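Local coordinates for uncharacterized protein lp_1913 (Lactobacillus plantarum, PDB 3FLH) that is of unknown function but folds as a rhodanese-like domain, a family whose best-known members transfer sulfur, at residues V34-R39 / I54-K59; V75-T80 / G105-W110. One frame throughout, in Å; residues are numbered along the deposited sequence.

Interaction 1 (V34-R39 / I54-K59)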
loop_
_atom_site.group_PDB
_atom_site.type_symbol
_atom_site.label_atom_id
_atom_site.label_comp_id
_atom_site.label_asym_id
_atom_site.label_seq_id
_atom_site.Cartn_x
_atom_site.Cartn_y
_atom_site.Cartn_z
ATOM N N VAL B 34 16.882 -12.187 8.101
ATOM C CA VAL B 34 17.839 -11.816 7.063
ATOM C C VAL B 34 17.066 -10.835 6.189
ATOM O O VAL B 34 16.008 -11.169 5.655
ATOM C CB VAL B 34 18.281 -13.033 6.210
ATOM C CG1 VAL B 34 19.189 -12.569 5.063
ATOM C CG2 VAL B 34 19.017 -14.040 7.086
ATOM N N VAL B 35 17.590 -9.623 6.070
ATOM C CA VAL B 35 16.957 -8.564 5.295
ATOM C C VAL B 35 17.430 -8.599 3.838
ATOM O O VAL B 35 18.635 -8.675 3.570
ATOM C CB VAL B 35 17.298 -7.168 5.910
ATOM C CG1 VAL B 35 16.630 -6.053 5.118
ATOM C CG2 VAL B 35 16.848 -7.114 7.366
ATOM N N LEU B 36 16.474 -8.553 2.911
ATOM C CA LEU B 36 16.755 -8.566 1.475
ATOM C C LEU B 36 16.298 -7.271 0.837
ATOM O O LEU B 36 15.115 -6.921 0.902
ATOM C CB LEU B 36 16.021 -9.716 0.778
ATOM C CG LEU B 36 16.210 -11.125 1.334
ATOM C CD1 LEU B 36 15.406 -12.116 0.489
ATOM C CD2 LEU B 36 17.698 -11.488 1.325
ATOM N N ASP B 37 17.237 -6.562 0.219
ATOM C CA ASP B 37 16.943 -5.299 -0.458
ATOM C C ASP B 37 16.546 -5.702 -1.876
ATOM O O ASP B 37 17.403 -6.054 -2.679
ATOM C CB ASP B 37 18.205 -4.424 -0.496
ATOM C CG ASP B 37 17.935 -3.022 -0.983
ATOM O OD1 ASP B 37 17.189 -2.856 -1.975
ATOM O OD2 ASP B 37 18.474 -2.064 -0.371
ATOM N N VAL B 38 15.255 -5.661 -2.185
ATOM C CA VAL B 38 14.801 -6.068 -3.513
ATOM C C VAL B 38 14.639 -4.934 -4.520
ATOM O O VAL B 38 13.989 -5.110 -5.550
ATOM C CB VAL B 38 13.471 -6.848 -3.432
ATOM C CG1 VAL B 38 13.633 -8.046 -2.500
ATOM C CG2 VAL B 38 12.359 -5.942 -2.938
ATOM N N ARG B 39 15.226 -3.775 -4.230
ATOM C CA ARG B 39 15.147 -2.632 -5.143
ATOM C C ARG B 39 15.893 -2.966 -6.439
ATOM O O ARG B 39 16.704 -3.891 -6.470
ATOM C CB ARG B 39 15.784 -1.384 -4.511
ATOM C CG ARG B 39 15.046 -0.779 -3.317
ATOM C CD ARG B 39 15.819 0.420 -2.753
ATOM N NE ARG B 39 17.132 0.026 -2.236
ATOM C CZ ARG B 39 18.144 0.864 -2.016
ATOM N NH1 ARG B 39 18.010 2.161 -2.265
ATOM N NH2 ARG B 39 19.300 0.401 -1.550
ATOM N N ILE B 54 20.982 -7.795 2.239
ATOM C CA ILE B 54 21.563 -8.432 1.070
ATOM C C ILE B 54 20.938 -7.835 -0.184
ATOM O O ILE B 54 19.713 -7.785 -0.307
ATOM C CB ILE B 54 21.305 -9.949 1.088
ATOM C CG1 ILE B 54 21.903 -10.556 2.360
ATOM C CG2 ILE B 54 21.910 -10.593 -0.150
ATOM C CD1 ILE B 54 21.564 -12.018 2.554
ATOM N N ALA B 55 21.779 -7.369 -1.104
ATOM C CA ALA B 55 21.294 -6.772 -2.346
ATOM C C ALA B 55 20.761 -7.875 -3.249
ATOM O O ALA B 55 21.520 -8.705 -3.750
ATOM C CB ALA B 55 22.423 -6.008 -3.042
HETATM N N MSE B 56 19.448 -7.881 -3.443
HETATM C CA MSE B 56 18.804 -8.891 -4.269
HETATM C C MSE B 56 17.630 -8.323 -5.062
HETATM O O MSE B 56 16.469 -8.443 -4.654
HETATM C CB MSE B 56 18.327 -10.045 -3.392
HETATM C CG MSE B 56 17.503 -11.078 -4.123
HETATM SE SE MSE B 56 18.059 -12.853 -3.692
HETATM C CE MSE B 56 17.722 -12.847 -1.798
ATOM N N PRO B 57 17.922 -7.699 -6.212
ATOM C CA PRO B 57 16.908 -7.103 -7.086
ATOM C C PRO B 57 15.743 -8.049 -7.315
ATOM O O PRO B 57 15.935 -9.226 -7.612
ATOM C CB PRO B 57 17.691 -6.808 -8.357
ATOM C CG PRO B 57 19.037 -6.448 -7.819
ATOM C CD PRO B 57 19.266 -7.539 -6.797
ATOM N N ALA B 58 14.537 -7.521 -7.158
ATOM C CA ALA B 58 13.319 -8.297 -7.323
ATOM C C ALA B 58 13.288 -9.181 -8.571
ATOM O O ALA B 58 12.823 -10.318 -8.509
ATOM C CB ALA B 58 12.116 -7.361 -7.321
ATOM N N LYS B 59 13.788 -8.668 -9.693
ATOM C CA LYS B 59 13.782 -9.422 -10.948
ATOM C C LYS B 59 14.826 -10.534 -10.995
ATOM O O LYS B 59 14.952 -11.226 -12.003
ATOM C CB LYS B 59 14.003 -8.484 -12.140
ATOM C CG LYS B 59 15.463 -8.134 -12.406
ATOM C CD LYS B 59 15.599 -7.206 -13.611
ATOM C CE LYS B 59 17.027 -7.190 -14.149
ATOM N NZ LYS B 59 18.033 -6.847 -13.105
#

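Interaction 2 (V75-T80 / G105-W110)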
loop_
_atom_site.group_PDB
_atom_site.type_symbol
_atom_site.label_atom_id
_atom_site.label_comp_id
_atom_site.label_asym_id
_atom_site.label_seq_id
_atom_site.Cartn_x
_atom_site.Cartn_y
_atom_site.Cartn_z
ATOM N N VAL B 75 13.128 -10.846 5.280
ATOM C CA VAL B 75 12.356 -9.607 5.297
ATOM C C VAL B 75 12.750 -8.835 4.038
ATOM O O VAL B 75 13.913 -8.484 3.855
ATOM C CB VAL B 75 12.682 -8.753 6.556
ATOM C CG1 VAL B 75 11.855 -7.475 6.564
ATOM C CG2 VAL B 75 12.401 -9.567 7.823
ATOM N N VAL B 76 11.782 -8.578 3.167
ATOM C CA VAL B 76 12.064 -7.863 1.930
ATOM C C VAL B 76 11.597 -6.411 2.006
ATOM O O VAL B 76 10.728 -6.080 2.807
ATOM C CB VAL B 76 11.356 -8.540 0.724
ATOM C CG1 VAL B 76 11.822 -9.979 0.575
ATOM C CG2 VAL B 76 9.850 -8.497 0.921
ATOM N N TYR B 77 12.183 -5.549 1.178
ATOM C CA TYR B 77 11.781 -4.147 1.135
ATOM C C TYR B 77 12.200 -3.458 -0.158
ATOM O O TYR B 77 13.237 -3.774 -0.744
ATOM C CB TYR B 77 12.354 -3.377 2.337
ATOM C CG TYR B 77 13.843 -3.094 2.260
ATOM C CD1 TYR B 77 14.338 -2.031 1.490
ATOM C CD2 TYR B 77 14.756 -3.876 2.972
ATOM C CE1 TYR B 77 15.702 -1.758 1.440
ATOM C CE2 TYR B 77 16.122 -3.609 2.930
ATOM C CZ TYR B 77 16.584 -2.554 2.170
ATOM O OH TYR B 77 17.923 -2.272 2.162
ATOM N N ASP B 78 11.373 -2.521 -0.605
ATOM C CA ASP B 78 11.663 -1.750 -1.803
ATOM C C ASP B 78 11.902 -0.351 -1.257
ATOM O O ASP B 78 11.882 -0.149 -0.035
ATOM C CB ASP B 78 10.468 -1.773 -2.772
ATOM C CG ASP B 78 10.799 -1.183 -4.149
ATOM O OD1 ASP B 78 11.988 -0.913 -4.438
ATOM O OD2 ASP B 78 9.865 -0.997 -4.956
ATOM N N TRP B 79 12.124 0.619 -2.132
ATOM C CA TRP B 79 12.394 1.968 -1.649
ATOM C C TRP B 79 11.217 2.557 -0.888
ATOM O O TRP B 79 11.398 3.338 0.045
ATOM C CB TRP B 79 12.807 2.887 -2.806
ATOM C CG TRP B 79 11.732 3.204 -3.801
ATOM C CD1 TRP B 79 11.231 2.382 -4.769
ATOM C CD2 TRP B 79 11.054 4.455 -3.945
ATOM N NE1 TRP B 79 10.281 3.050 -5.515
ATOM C CE2 TRP B 79 10.154 4.325 -5.027
ATOM C CE3 TRP B 79 11.122 5.678 -3.264
ATOM C CZ2 TRP B 79 9.325 5.375 -5.446
ATOM C CZ3 TRP B 79 10.296 6.723 -3.681
ATOM C CH2 TRP B 79 9.411 6.561 -4.762
ATOM N N THR B 80 10.008 2.163 -1.267
ATOM C CA THR B 80 8.825 2.677 -0.601
ATOM C C THR B 80 7.766 1.581 -0.504
ATOM O O THR B 80 7.764 0.635 -1.294
ATOM C CB THR B 80 8.265 3.899 -1.373
ATOM O OG1 THR B 80 7.333 4.602 -0.547
ATOM C CG2 THR B 80 7.568 3.448 -2.649
ATOM N N GLY B 105 6.830 0.015 6.253
ATOM C CA GLY B 105 7.500 1.298 6.118
ATOM C C GLY B 105 8.556 1.319 5.026
ATOM O O GLY B 105 8.914 2.383 4.521
ATOM N N ALA B 106 9.063 0.144 4.662
ATOM C CA ALA B 106 10.075 0.031 3.612
ATOM C C ALA B 106 11.336 0.842 3.931
ATOM O O ALA B 106 11.574 1.198 5.084
ATOM C CB ALA B 106 9.483 0.476 2.275
ATOM N N LEU B 107 12.135 1.133 2.910
ATOM C CA LEU B 107 13.374 1.887 3.094
ATOM C C LEU B 107 13.117 3.329 3.505
ATOM O O LEU B 107 13.805 3.867 4.376
ATOM C CB LEU B 107 14.207 1.871 1.811
ATOM C CG LEU B 107 15.571 2.563 1.931
ATOM C CD1 LEU B 107 16.390 1.889 3.026
ATOM C CD2 LEU B 107 16.311 2.497 0.600
ATOM N N GLU B 108 12.129 3.954 2.870
ATOM C CA GLU B 108 11.777 5.337 3.173
ATOM C C GLU B 108 11.443 5.470 4.657
ATOM O O GLU B 108 11.949 6.357 5.338
ATOM C CB GLU B 108 10.571 5.775 2.328
ATOM C CG GLU B 108 10.144 7.220 2.550
ATOM C CD GLU B 108 8.758 7.516 2.007
ATOM O OE1 GLU B 108 7.776 6.937 2.528
ATOM O OE2 GLU B 108 8.646 8.326 1.062
ATOM N N GLY B 109 10.590 4.580 5.159
ATOM C CA GLY B 109 10.220 4.628 6.566
ATOM C C GLY B 109 11.408 4.380 7.479
ATOM O O GLY B 109 11.599 5.085 8.471
ATOM N N TRP B 110 12.210 3.375 7.139
ATOM C CA TRP B 110 13.394 3.022 7.923
ATOM C C TRP B 110 14.331 4.225 8.070
ATOM O O TRP B 110 14.786 4.534 9.173
ATOM C CB TRP B 110 14.119 1.847 7.254
ATOM C CG TRP B 110 15.235 1.254 8.054
ATOM C CD1 TRP B 110 16.547 1.647 8.065
ATOM C CD2 TRP B 110 15.144 0.138 8.949
ATOM N NE1 TRP B 110 17.275 0.838 8.910
ATOM C CE2 TRP B 110 16.438 -0.094 9.465
ATOM C CE3 TRP B 110 14.089 -0.690 9.365
ATOM C CZ2 TRP B 110 16.707 -1.116 10.374
ATOM C CZ3 TRP B 110 14.358 -1.711 10.274
ATOM C CH2 TRP B 110 15.657 -1.914 10.766
#

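Interaction 1 (V34-R39 / I54-K59)
Leu36 and Met56, the latter a selenomethionine, run alongside each other in the same direction. Met56 starts with CG anti to the backbone N (chi1 173°), then bends at its next two torsions. The bends bring its methyl back against both branches of Leu36, Met56 CE standing 3.3 Å from Leu36 CD1 and 3.4 Å from CD2, closer than ordinary van der Waals contact. Ile54 runs alongside the same leucine, its CB against Leu36 CD2, and turns its far methyl across Val34, with CD1 3.5 Å from CG1.

Beneath these side chains, strands 33-37 and 54-55 pair in parallel, 54-55 being an edge of the sheet in this rhodanese-like domain. Ile54 donates to Val35 O and accepts from Asp37 N; Met56 N then reaches Asp37 O at 2.8 Å. Past the strand ends the pairing loosens into loop, and Ala58 N meets Val38 O (2.9 Å) from above the carbonyl plane, while Ala58 CB packs beside Val38.

Asp37 starts out on the face opposite Leu36, and its carboxylate leads away from Ile54-Lys59 to where Arg39 grips it side-on. Asp37 OD1 lies in the guanidinium plane and accepts Arg39 NE with its syn lone pair, 2.9 Å away; Arg39 NH2 reaches OD2 on its syn side, tilted out of the plane. Asp37 OD1 also accepts from Arg39 N (3.1 Å), closing an Asx turn. Asp48 binds NH1 of the same arginine.

Two grips on OD1, one from backbone and one from guanidinium, fix the carboxylate's rotation, and the buried charges probably neutralise each other while Leu36, Ile54 and Met56 pack on the other face.

Interaction 2 (V75-T80 / G105-W110)
Two backbone bonds fasten the loop of Asp78 and Trp79 to the first turn of helix 106-112. Leu107 N points nearly along the carbonyl axis of Asp78, at 3.2 Å from its O, and Glu108 N takes Trp79 O at 3.0 Å on a less straight line (141°). Amides that a helix start leaves without an intrahelical acceptor thus find acceptors on the loop that follows strand 73-77.

Van der Waals contacts surround these bonds. Ala106 CB wedges under the loop, 3.4 Å from Asp78 O and as near to Thr80 C. The Tyr77 ring, set between the backbone N and carbonyl carbon of its residue (chi1 74°), makes the apolar contact: it crosses Leu107 obliquely, CD1 lying 3.9 Å from CB. Its hydroxyl looks elsewhere, to Ile50 N. Within the loop, the methyl Thr80 CG2 sits over the centre of the Trp79 ring, 3.6 Å above its plane.

Here strand 73-77 gives way to the loop that carries the active-site cysteine in catalytic rhodaneses; the strand's sequence context suggests that Asp78 stands at that position, so this protein probably lacks the usual nucleophile.

Polar side-chain bonds hold the loop from within. Asp78 OD1 makes a weak bond to Trp79 N, at the edge of the indole, and OD2 bonds to Thr83 OG1. From outside, Glu108 of a second subunit packs against both Trp79 and Thr80.

How the interactions relate
Followed from the N terminus, the chain runs along strand 33-37, through sixteen residues without helix or strand, and back to strand 54-55, where interaction 1 closes the loop. Helix 58-64 then leads to strand 73-77. From its end the chain makes helix 85-95 and strand 99-103 before interaction 2 closes at helix 106-112. The two contacts are therefore in series; neither nests nor crosses. They meet in space because strands 33-37 and 73-77 are neighbours in the parallel sheet: Leu36 N approaches Val75 O at 2.7 Å, and Asp37 OD2 reaches Tyr77 OH in a weak hydrogen bond. Interaction 1 secures one edge strand of the sheet, 54-55, interaction 2 a helix beyond its strand ends.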